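Local coordinates for putative endonuclease/exonuclease/phosphatase family protein (Bacteroides thetaiotaomicron, PDB 3MPR) that probably acts as a metal-dependent nuclease of the DNase I-like family, perhaps with endonuclease or 3'-5' RNA exonuclease activity, at residues S11-N16 with P277-P282; Q37-H42 with E62-Y67; T247-R252 with Y272-P277. All coordinates share one frame; numbering follows the deposited sequence.

Contact 1 of 3, residues S11-N16 with P277-P282; sequences SYNLRN and PSDHFP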
loop_
_atom_site.group_PDB
_atom_site.type_symbol
_atom_site.label_atom_id
_atom_site.label_comp_id
_atom_site.label_asym_id
_atom_site.label_seq_id
_atom_site.Cartn_x
_atom_site.Cartn_y
_atom_site.Cartn_z
ATOM N N SER A 11 1.577 -10.040 8.608
ATOM C CA SER A 11 2.225 -10.242 9.890
ATOM C C SER A 11 2.706 -8.861 10.320
ATOM O O SER A 11 3.340 -8.146 9.546
ATOM C CB SER A 11 3.417 -11.189 9.738
ATOM O OG SER A 11 4.036 -11.423 11.005
ATOM N N TYR A 12 2.388 -8.462 11.540
ATOM C CA TYR A 12 2.726 -7.100 11.969
ATOM C C TYR A 12 3.005 -7.080 13.455
ATOM O O TYR A 12 2.096 -7.297 14.262
ATOM C CB TYR A 12 1.550 -6.177 11.675
ATOM C CG TYR A 12 1.873 -4.697 11.570
ATOM C CD1 TYR A 12 3.161 -4.217 11.759
ATOM C CD2 TYR A 12 0.872 -3.782 11.269
ATOM C CE1 TYR A 12 3.444 -2.855 11.651
ATOM C CE2 TYR A 12 1.145 -2.412 11.157
ATOM C CZ TYR A 12 2.426 -1.959 11.353
ATOM O OH TYR A 12 2.694 -0.608 11.237
ATOM N N ASN A 13 4.256 -6.815 13.818
ATOM C CA ASN A 13 4.610 -6.620 15.219
ATOM C C ASN A 13 4.245 -5.192 15.625
ATOM O O ASN A 13 4.839 -4.234 15.137
ATOM C CB ASN A 13 6.102 -6.875 15.425
ATOM C CG ASN A 13 6.535 -6.678 16.867
ATOM O OD1 ASN A 13 5.984 -5.846 17.581
ATOM N ND2 ASN A 13 7.518 -7.453 17.301
ATOM N N LEU A 14 3.265 -5.056 16.514
ATOM C CA LEU A 14 2.671 -3.752 16.815
ATOM C C LEU A 14 3.423 -2.998 17.916
ATOM O O LEU A 14 3.104 -1.843 18.216
ATOM C CB LEU A 14 1.185 -3.908 17.174
ATOM C CG LEU A 14 0.317 -4.625 16.128
ATOM C CD1 LEU A 14 -1.161 -4.365 16.397
ATOM C CD2 LEU A 14 0.676 -4.191 14.715
ATOM N N ARG A 15 4.413 -3.661 18.508
ATOM C CA ARG A 15 5.248 -3.075 19.562
ATOM C C ARG A 15 4.498 -2.881 20.889
ATOM O O ARG A 15 3.509 -2.147 20.975
ATOM C CB ARG A 15 5.879 -1.761 19.095
ATOM C CG ARG A 15 6.834 -1.126 20.103
ATOM C CD ARG A 15 7.958 -2.096 20.456
ATOM N NE ARG A 15 8.977 -1.498 21.319
ATOM C CZ ARG A 15 9.851 -2.216 22.014
ATOM N NH1 ARG A 15 9.809 -3.543 21.947
ATOM N NH2 ARG A 15 10.754 -1.619 22.780
ATOM N N ASN A 16 4.969 -3.556 21.928
ATOM C CA ASN A 16 4.297 -3.467 23.217
ATOM C C ASN A 16 4.251 -2.020 23.712
ATOM O O ASN A 16 5.189 -1.247 23.507
ATOM C CB ASN A 16 4.979 -4.370 24.243
ATOM C CG ASN A 16 6.306 -3.823 24.701
ATOM O OD1 ASN A 16 7.361 -4.222 24.214
ATOM N ND2 ASN A 16 6.262 -2.893 25.643
ATOM N N PRO A 277 4.746 3.655 12.135
ATOM C CA PRO A 277 3.592 3.246 12.946
ATOM C C PRO A 277 3.965 2.168 13.970
ATOM O O PRO A 277 3.365 2.124 15.034
ATOM C CB PRO A 277 2.608 2.703 11.908
ATOM C CG PRO A 277 2.958 3.460 10.648
ATOM C CD PRO A 277 4.458 3.602 10.691
ATOM N N SER A 278 4.937 1.321 13.650
ATOM C CA SER A 278 5.519 0.433 14.654
ATOM C C SER A 278 7.009 0.321 14.398
ATOM O O SER A 278 7.506 0.873 13.428
ATOM C CB SER A 278 4.878 -0.955 14.623
ATOM O OG SER A 278 5.488 -1.775 15.605
ATOM N N ASP A 279 7.734 -0.379 15.262
ATOM C CA ASP A 279 9.163 -0.536 15.014
ATOM C C ASP A 279 9.479 -1.696 14.065
ATOM O O ASP A 279 10.646 -1.982 13.776
ATOM C CB ASP A 279 9.994 -0.565 16.309
ATOM C CG ASP A 279 9.762 -1.805 17.138
ATOM O OD1 ASP A 279 8.727 -2.477 16.947
ATOM O OD2 ASP A 279 10.627 -2.098 17.993
ATOM N N HIS A 280 8.432 -2.345 13.557
ATOM C CA HIS A 280 8.578 -3.183 12.364
ATOM C C HIS A 280 7.714 -2.596 11.246
ATOM O O HIS A 280 6.811 -1.789 11.499
ATOM C CB HIS A 280 8.101 -4.611 12.622
ATOM C CG HIS A 280 8.912 -5.362 13.633
ATOM N ND1 HIS A 280 9.034 -4.962 14.949
ATOM C CD2 HIS A 280 9.606 -6.518 13.525
ATOM C CE1 HIS A 280 9.785 -5.834 15.603
ATOM N NE2 HIS A 280 10.142 -6.789 14.762
ATOM N N PHE A 281 7.977 -3.022 10.016
ATOM C CA PHE A 281 7.032 -2.791 8.927
ATOM C C PHE A 281 6.126 -4.006 8.803
ATOM O O PHE A 281 6.587 -5.120 8.984
ATOM C CB PHE A 281 7.770 -2.596 7.610
ATOM C CG PHE A 281 8.642 -1.374 7.585
ATOM C CD1 PHE A 281 8.109 -0.128 7.856
ATOM C CD2 PHE A 281 9.989 -1.471 7.288
ATOM C CE1 PHE A 281 8.900 0.999 7.837
ATOM C CE2 PHE A 281 10.789 -0.339 7.271
ATOM C CZ PHE A 281 10.239 0.891 7.550
ATOM N N PRO A 282 4.841 -3.794 8.461
ATOM C CA PRO A 282 3.986 -4.956 8.183
ATOM C C PRO A 282 4.431 -5.685 6.923
ATOM O O PRO A 282 4.902 -5.070 5.972
ATOM C CB PRO A 282 2.602 -4.340 7.958
ATOM C CG PRO A 282 2.848 -2.934 7.600
ATOM C CD PRO A 282 4.127 -2.516 8.284
HETATM O O HOH W 1 5.246 0.269 10.636
HETATM O O HOH W 2 5.979 -6.800 11.416
#
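Tyr12 lays one ring face on Pro282 in a CH-pi contact, Pro282 CB standing 3.7 Å from the ring centroid and only 10° off the ring normal; Leu14 CD2 covers the opposite face. At the ring's edge, in its plane, lies His280 O, 3.5 Å from Tyr12 CE1. A water binds Tyr12 OH, gives a hydrogen bond to His280 O and takes one from Ser278 N. The Asn13 amide stacks on the His280 imidazole, planes 13° apart. With CG anti to the backbone N (chi1 180°), Asn13 places CB and ND2 over that ring, while OD1 accepts from Arg15 N at 2.8 Å, closing an Asx turn. Ser278 OG donates to Asn13 O at 2.6 Å. Asp279 OD1 receives His280 ND1 at 3.2 Å, from above the carboxylate plane. Arg15 NE meets Asp279 OD2 by charge alone, long at 3.8 Å; its stronger partner is Asp21. Asn13 ND2 bonds to Asp178 and to Glu51, which binds magnesium in this protein, although no metal is bound to this chain. Stack, Asx turn and the two ND2 bonds together hold the amide's rotation, which probably lets Asn13 help position the metal-binding Glu51.

Contact 2 of 3, residues Q37-H42 with E62-Y67; sequences QMVQYH and EALPGY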
loop_
_atom_site.group_PDB
_atom_site.type_symbol
_atom_site.label_atom_id
_atom_site.label_comp_id
_atom_site.label_asym_id
_atom_site.label_seq_id
_atom_site.Cartn_x
_atom_site.Cartn_y
_atom_site.Cartn_z
ATOM N N GLN A 37 -5.564 2.306 10.554
ATOM C CA GLN A 37 -5.758 2.792 9.186
ATOM C C GLN A 37 -5.023 1.951 8.135
ATOM O O GLN A 37 -5.566 1.692 7.063
ATOM C CB GLN A 37 -5.385 4.272 9.050
ATOM C CG GLN A 37 -6.457 5.229 9.599
ATOM C CD GLN A 37 -6.699 6.414 8.679
ATOM O OE1 GLN A 37 -5.954 7.393 8.712
ATOM N NE2 GLN A 37 -7.731 6.319 7.831
HETATM N N MSE A 38 -3.794 1.527 8.422
HETATM C CA MSE A 38 -3.064 0.701 7.445
HETATM C C MSE A 38 -3.752 -0.639 7.201
HETATM O O MSE A 38 -3.854 -1.097 6.061
HETATM C CB MSE A 38 -1.631 0.452 7.894
HETATM C CG MSE A 38 -0.788 1.708 7.991
HETATM SE SE MSE A 38 1.081 1.270 8.345
HETATM C CE MSE A 38 1.457 0.309 6.704
ATOM N N VAL A 39 -4.191 -1.277 8.282
ATOM C CA VAL A 39 -4.930 -2.537 8.196
ATOM C C VAL A 39 -6.159 -2.386 7.301
ATOM O O VAL A 39 -6.462 -3.246 6.466
ATOM C CB VAL A 39 -5.401 -2.989 9.602
ATOM C CG1 VAL A 39 -6.336 -4.185 9.508
ATOM C CG2 VAL A 39 -4.202 -3.316 10.493
ATOM N N GLN A 40 -6.870 -1.283 7.473
ATOM C CA GLN A 40 -8.075 -1.046 6.706
ATOM C C GLN A 40 -7.746 -0.708 5.265
ATOM O O GLN A 40 -8.289 -1.314 4.340
ATOM C CB GLN A 40 -8.889 0.078 7.356
ATOM C CG GLN A 40 -9.395 -0.294 8.740
ATOM C CD GLN A 40 -10.090 0.860 9.440
ATOM O OE1 GLN A 40 -9.579 1.983 9.472
ATOM N NE2 GLN A 40 -11.262 0.591 9.995
ATOM N N TYR A 41 -6.835 0.244 5.075
ATOM C CA TYR A 41 -6.501 0.687 3.721
ATOM C C TYR A 41 -5.874 -0.418 2.880
ATOM O O TYR A 41 -6.137 -0.528 1.677
ATOM C CB TYR A 41 -5.569 1.900 3.753
ATOM C CG TYR A 41 -5.362 2.475 2.369
ATOM C CD1 TYR A 41 -6.304 3.311 1.807
ATOM C CD2 TYR A 41 -4.245 2.134 1.608
ATOM C CE1 TYR A 41 -6.136 3.833 0.545
ATOM C CE2 TYR A 41 -4.074 2.647 0.334
ATOM C CZ TYR A 41 -5.017 3.492 -0.188
ATOM O OH TYR A 41 -4.865 3.992 -1.462
ATOM N N HIS A 42 -5.037 -1.232 3.514
ATOM C CA HIS A 42 -4.323 -2.291 2.805
ATOM C C HIS A 42 -5.065 -3.627 2.817
ATOM O O HIS A 42 -4.522 -4.648 2.411
ATOM C CB HIS A 42 -2.893 -2.427 3.333
ATOM C CG HIS A 42 -2.003 -1.289 2.927
ATOM N ND1 HIS A 42 -1.654 -0.266 3.784
ATOM C CD2 HIS A 42 -1.406 -1.009 1.743
ATOM C CE1 HIS A 42 -0.881 0.595 3.144
ATOM N NE2 HIS A 42 -0.710 0.162 1.907
ATOM N N GLU A 62 -11.383 -1.911 18.851
ATOM C CA GLU A 62 -12.233 -0.726 18.800
ATOM C C GLU A 62 -11.955 0.063 17.519
ATOM O O GLU A 62 -12.876 0.583 16.893
ATOM C CB GLU A 62 -12.034 0.155 20.036
ATOM C CG GLU A 62 -12.772 1.490 19.971
ATOM C CD GLU A 62 -12.523 2.340 21.198
ATOM O OE1 GLU A 62 -11.355 2.695 21.451
ATOM O OE2 GLU A 62 -13.491 2.648 21.920
ATOM N N ALA A 63 -10.687 0.129 17.123
ATOM C CA ALA A 63 -10.302 0.880 15.929
ATOM C C ALA A 63 -10.595 0.118 14.648
ATOM O O ALA A 63 -10.450 0.671 13.557
ATOM C CB ALA A 63 -8.821 1.251 15.979
ATOM N N LEU A 64 -10.993 -1.149 14.775
ATOM C CA LEU A 64 -11.201 -2.008 13.608
ATOM C C LEU A 64 -12.590 -2.639 13.575
ATOM O O LEU A 64 -12.731 -3.834 13.792
ATOM C CB LEU A 64 -10.133 -3.101 13.539
ATOM C CG LEU A 64 -8.708 -2.637 13.207
ATOM C CD1 LEU A 64 -7.745 -3.819 13.308
ATOM C CD2 LEU A 64 -8.648 -2.008 11.820
ATOM N N PRO A 65 -13.622 -1.827 13.296
ATOM C CA PRO A 65 -14.982 -2.354 13.191
ATOM C C PRO A 65 -14.981 -3.488 12.201
ATOM O O PRO A 65 -14.401 -3.344 11.120
ATOM C CB PRO A 65 -15.768 -1.177 12.611
ATOM C CG PRO A 65 -15.013 0.032 13.066
ATOM C CD PRO A 65 -13.567 -0.371 13.069
ATOM N N GLY A 66 -15.596 -4.605 12.566
ATOM C CA GLY A 66 -15.674 -5.739 11.668
ATOM C C GLY A 66 -14.583 -6.777 11.869
ATOM O O GLY A 66 -14.616 -7.822 11.229
ATOM N N TYR A 67 -13.613 -6.487 12.738
ATOM C CA TYR A 67 -12.569 -7.454 13.078
ATOM C C TYR A 67 -12.781 -8.040 14.469
ATOM O O TYR A 67 -13.266 -7.354 15.364
ATOM C CB TYR A 67 -11.185 -6.795 13.040
ATOM C CG TYR A 67 -10.651 -6.532 11.644
ATOM C CD1 TYR A 67 -9.732 -7.399 11.049
ATOM C CD2 TYR A 67 -11.046 -5.403 10.928
ATOM C CE1 TYR A 67 -9.245 -7.150 9.750
ATOM C CE2 TYR A 67 -10.560 -5.144 9.650
ATOM C CZ TYR A 67 -9.662 -6.024 9.066
ATOM O OH TYR A 67 -9.192 -5.756 7.793
HETATM O O HOH W 3 -9.460 2.999 12.024
#
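Gln40 leaves helix 28-41 and reaches for the turn after helix 54-63, its aliphatic part meeting Leu64 and its amide Pro65 and a water. From CB the chain starts beside the backbone N, with CG anti to the carbonyl carbon (chi1 -64°), and it stays extended beyond CG. CG makes the closest approach, 3.6 Å to Leu64 CD2, where the two side chains cross at a slant. CD lies 4.0 Å from the same methyl, Leu64 CD2. At the tip the amide divides its partners. NE2 lies 3.7 Å from Ala63 O, without a hydrogen bond, and 4.0 Å from Pro65 CD, the glutamine and proline side chains crossing at about a right angle. OE1 accepts from a water at 2.7 Å, and this water also donates to Ala63 O, so a solvent molecule bridges Gln40 to the backbone of Ala63. OE1 also bonds Tyr206 OH of the second subunit.

Val39, one residue earlier, carries the buried half. Its CG1 is anti to the backbone N (chi1 172°) and touches Leu64 CD2 at 3.9 Å and Tyr67 CZ at 3.8 Å; the valine and tyrosine run past each other in opposite directions. Leu64 CD1 lies over one face of the Tyr67 ring, toward the rim, and Tyr67 OH is hydrogen-bonded to Phe44 O. The type II turn from Leu64 to Tyr67, closed by Tyr67 N to Leu64 O at 3.0 Å, brings both side chains to the valine.

No direct hydrogen bond joins the two segments: methyls and a ring supply the inner part beside Phe47 of strand 46-50, while a water-mediated link and the inter-subunit bond satisfy the glutamine carbonyl at the partly exposed margin.

Contact 3 of 3, residues T247-R252 with Y272-P277; sequences TYRSVR and YEARTP. With ACY (acetic acid), chain E.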
loop_
_atom_site.group_PDB
_atom_site.type_symbol
_atom_site.label_atom_id
_atom_site.label_comp_id
_atom_site.label_asym_id
_atom_site.label_seq_id
_atom_site.Cartn_x
_atom_site.Cartn_y
_atom_site.Cartn_z
ATOM N N THR A 247 4.533 5.999 6.444
ATOM C CA THR A 247 4.877 6.735 7.663
ATOM C C THR A 247 3.914 7.883 7.931
ATOM O O THR A 247 3.359 8.484 6.999
ATOM C CB THR A 247 6.310 7.344 7.585
ATOM O OG1 THR A 247 6.468 8.022 6.335
ATOM C CG2 THR A 247 7.371 6.270 7.703
ATOM N N TYR A 248 3.732 8.200 9.207
ATOM C CA TYR A 248 2.971 9.376 9.592
ATOM C C TYR A 248 3.941 10.479 10.028
ATOM O O TYR A 248 5.156 10.340 9.860
ATOM C CB TYR A 248 1.923 9.034 10.671
ATOM C CG TYR A 248 2.452 8.728 12.071
ATOM C CD1 TYR A 248 2.369 9.679 13.075
ATOM C CD2 TYR A 248 2.979 7.484 12.397
ATOM C CE1 TYR A 248 2.815 9.418 14.356
ATOM C CE2 TYR A 248 3.435 7.205 13.697
ATOM C CZ TYR A 248 3.343 8.189 14.669
ATOM O OH TYR A 248 3.787 7.975 15.957
ATOM N N ARG A 249 3.417 11.583 10.554
ATOM C CA ARG A 249 4.283 12.700 10.929
ATOM C C ARG A 249 3.903 13.201 12.301
ATOM O O ARG A 249 2.729 13.174 12.668
ATOM C CB ARG A 249 4.171 13.859 9.936
ATOM C CG ARG A 249 4.562 13.522 8.487
ATOM C CD ARG A 249 6.080 13.386 8.266
ATOM N NE ARG A 249 6.343 13.113 6.852
ATOM C CZ ARG A 249 6.331 11.898 6.315
ATOM N NH1 ARG A 249 6.116 10.836 7.088
ATOM N NH2 ARG A 249 6.546 11.742 5.009
ATOM N N SER A 250 4.893 13.691 13.041
ATOM C CA SER A 250 4.626 14.338 14.319
ATOM C C SER A 250 5.367 15.663 14.372
ATOM O O SER A 250 6.314 15.887 13.620
ATOM C CB SER A 250 5.064 13.441 15.477
ATOM O OG SER A 250 6.470 13.273 15.449
ATOM N N VAL A 251 4.918 16.551 15.249
ATOM C CA VAL A 251 5.604 17.822 15.436
ATOM C C VAL A 251 6.890 17.601 16.218
ATOM O O VAL A 251 6.890 16.939 17.255
ATOM C CB VAL A 251 4.724 18.837 16.179
ATOM C CG1 VAL A 251 5.512 20.116 16.468
ATOM C CG2 VAL A 251 3.485 19.147 15.358
ATOM N N ARG A 252 7.983 18.141 15.692
ATOM C CA ARG A 252 9.288 18.079 16.342
ATOM C C ARG A 252 9.301 18.972 17.573
ATOM O O ARG A 252 9.077 20.178 17.469
ATOM C CB ARG A 252 10.378 18.550 15.378
ATOM C CG ARG A 252 11.358 17.484 14.956
ATOM C CD ARG A 252 12.575 18.093 14.277
ATOM N NE ARG A 252 12.951 17.353 13.073
ATOM C CZ ARG A 252 13.532 16.156 13.074
ATOM N NH1 ARG A 252 13.804 15.543 14.221
ATOM N NH2 ARG A 252 13.837 15.567 11.923
ATOM N N TYR A 272 8.446 19.122 11.403
ATOM C CA TYR A 272 7.877 17.792 11.587
ATOM C C TYR A 272 8.943 16.742 11.362
ATOM O O TYR A 272 9.997 17.042 10.811
ATOM C CB TYR A 272 6.741 17.552 10.589
ATOM C CG TYR A 272 5.554 18.456 10.787
ATOM C CD1 TYR A 272 5.509 19.715 10.195
ATOM C CD2 TYR A 272 4.470 18.050 11.557
ATOM C CE1 TYR A 272 4.421 20.547 10.369
ATOM C CE2 TYR A 272 3.372 18.879 11.739
ATOM C CZ TYR A 272 3.358 20.125 11.144
ATOM O OH TYR A 272 2.269 20.943 11.316
ATOM N N GLU A 273 8.665 15.512 11.797
ATOM C CA GLU A 273 9.547 14.395 11.513
ATOM C C GLU A 273 8.734 13.155 11.168
ATOM O O GLU A 273 7.609 12.986 11.637
ATOM C CB GLU A 273 10.470 14.102 12.693
ATOM C CG GLU A 273 9.765 13.647 13.955
ATOM C CD GLU A 273 10.733 13.527 15.138
ATOM O OE1 GLU A 273 11.540 12.569 15.159
ATOM O OE2 GLU A 273 10.697 14.398 16.035
ATOM N N ALA A 274 9.310 12.293 10.346
ATOM C CA ALA A 274 8.655 11.041 10.007
ATOM C C ALA A 274 8.652 10.130 11.220
ATOM O O ALA A 274 9.597 10.136 12.007
ATOM C CB ALA A 274 9.362 10.369 8.844
ATOM N N ARG A 275 7.580 9.354 11.365
ATOM C CA ARG A 275 7.448 8.375 12.441
ATOM C C ARG A 275 6.957 7.085 11.812
ATOM O O ARG A 275 6.112 7.126 10.920
ATOM C CB ARG A 275 6.372 8.829 13.438
ATOM C CG ARG A 275 6.718 10.055 14.258
ATOM C CD ARG A 275 7.617 9.668 15.413
ATOM N NE ARG A 275 7.992 10.826 16.224
ATOM C CZ ARG A 275 8.833 10.763 17.253
ATOM N NH1 ARG A 275 9.378 9.601 17.595
ATOM N NH2 ARG A 275 9.130 11.862 17.936
ATOM N N THR A 276 7.457 5.943 12.274
ATOM C CA THR A 276 6.953 4.672 11.770
ATOM C C THR A 276 5.825 4.212 12.702
ATOM O O THR A 276 5.915 4.392 13.914
ATOM C CB THR A 276 8.058 3.610 11.687
ATOM O OG1 THR A 276 8.656 3.438 12.983
ATOM C CG2 THR A 276 9.118 4.030 10.681
ATOM N N PRO A 277 4.746 3.655 12.135
ATOM C CA PRO A 277 3.592 3.246 12.946
ATOM C C PRO A 277 3.965 2.168 13.970
ATOM O O PRO A 277 3.365 2.124 15.034
ATOM C CB PRO A 277 2.608 2.703 11.908
ATOM C CG PRO A 277 2.958 3.460 10.648
ATOM C CD PRO A 277 4.458 3.602 10.691
HETATM C C ACY E . -0.480 12.005 10.336
HETATM O O ACY E . -0.665 11.359 11.398
HETATM O OXT ACY E . 0.619 12.088 9.720
HETATM C CH3 ACY E . -1.678 12.708 9.774
HETATM O O HOH W 4 5.916 6.127 16.028
HETATM O O HOH W 5 8.046 14.379 17.295
#
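Tyr248 and Arg275 face each other as a hydrogen-bonded pair of the two antiparallel strands 248-251 and 272-275, whose axes approach to 4.6 Å. Backbone bonds run both ways in this pair and again between Ser250 and Glu273. Tyr248 O takes two donors from opposite faces of its carbonyl plane: Arg275 N at 3.0 Å, and Arg249 NH1, which also reaches Thr247 OG1 nearly in its guanidinium plane. An acetate, probably from the crystallisation liquor, accepts from Arg249 N at 3.0 Å.

Among side-chain polar contacts, Arg275 NE donates to Ser250 OG at 3.0 Å, nearly straight at 168° and in the guanidinium plane. A water gathers Ser250 OG, Val251 O, Glu273 OE2 and Arg275 NH2. The carboxylate lies between two arginines by charge alone: Glu273 OE2 is 3.5 Å from Arg275 NH2 and, more loosely, 3.8 Å from Arg252 NH1.

Carbon packing flanks this network. Tyr248 CG lies between backbone N and carbonyl carbon (chi1 72°), folding the ring over the neighbouring strand, where Arg275 CB stands 3.5 Å from the ring centroid and 20° off its normal. Glu273 CB sits over the centre of the Arg252 guanidinium face. Val251 CG2 meets Tyr272 CE2 at 3.6 Å.

The two-stranded sheet projects from the chain's body. On the face that carries Tyr248 and Arg275, Tyr248 packs on Arg31 and Val34 of helix 28-41 and bonds Gln30, while Arg275 NH1 forms a salt bridge with Asp26 and a hydrogen bond to Arg24 O; on the face of Arg249 and Ala274, Arg249 bonds Ser221 O of the second subunit, and Pro219 of that subunit packs on Ala274.

Pro277, just beyond strand 272-275, belongs to both contact 1 and contact 3 and begins the loop that returns to the central sheet; the centres of these two contacts lie about 15 Å apart. Met38, a selenomethionine on the helical segment of contact 2 though not part of its interface, packs against both other contacts: its SE is 3.7 Å from Pro277 CG, and its CE is 3.6 Å from Pro282 CG. Contacts 2 and 3, with centres about 20 Å apart, both reach the second subunit. Contact 1 adjoins the magnesium site, which holds no metal in this chain, the side chain of Asn13 lying about 3 Å from that of Glu51; the other two contacts lie away from it.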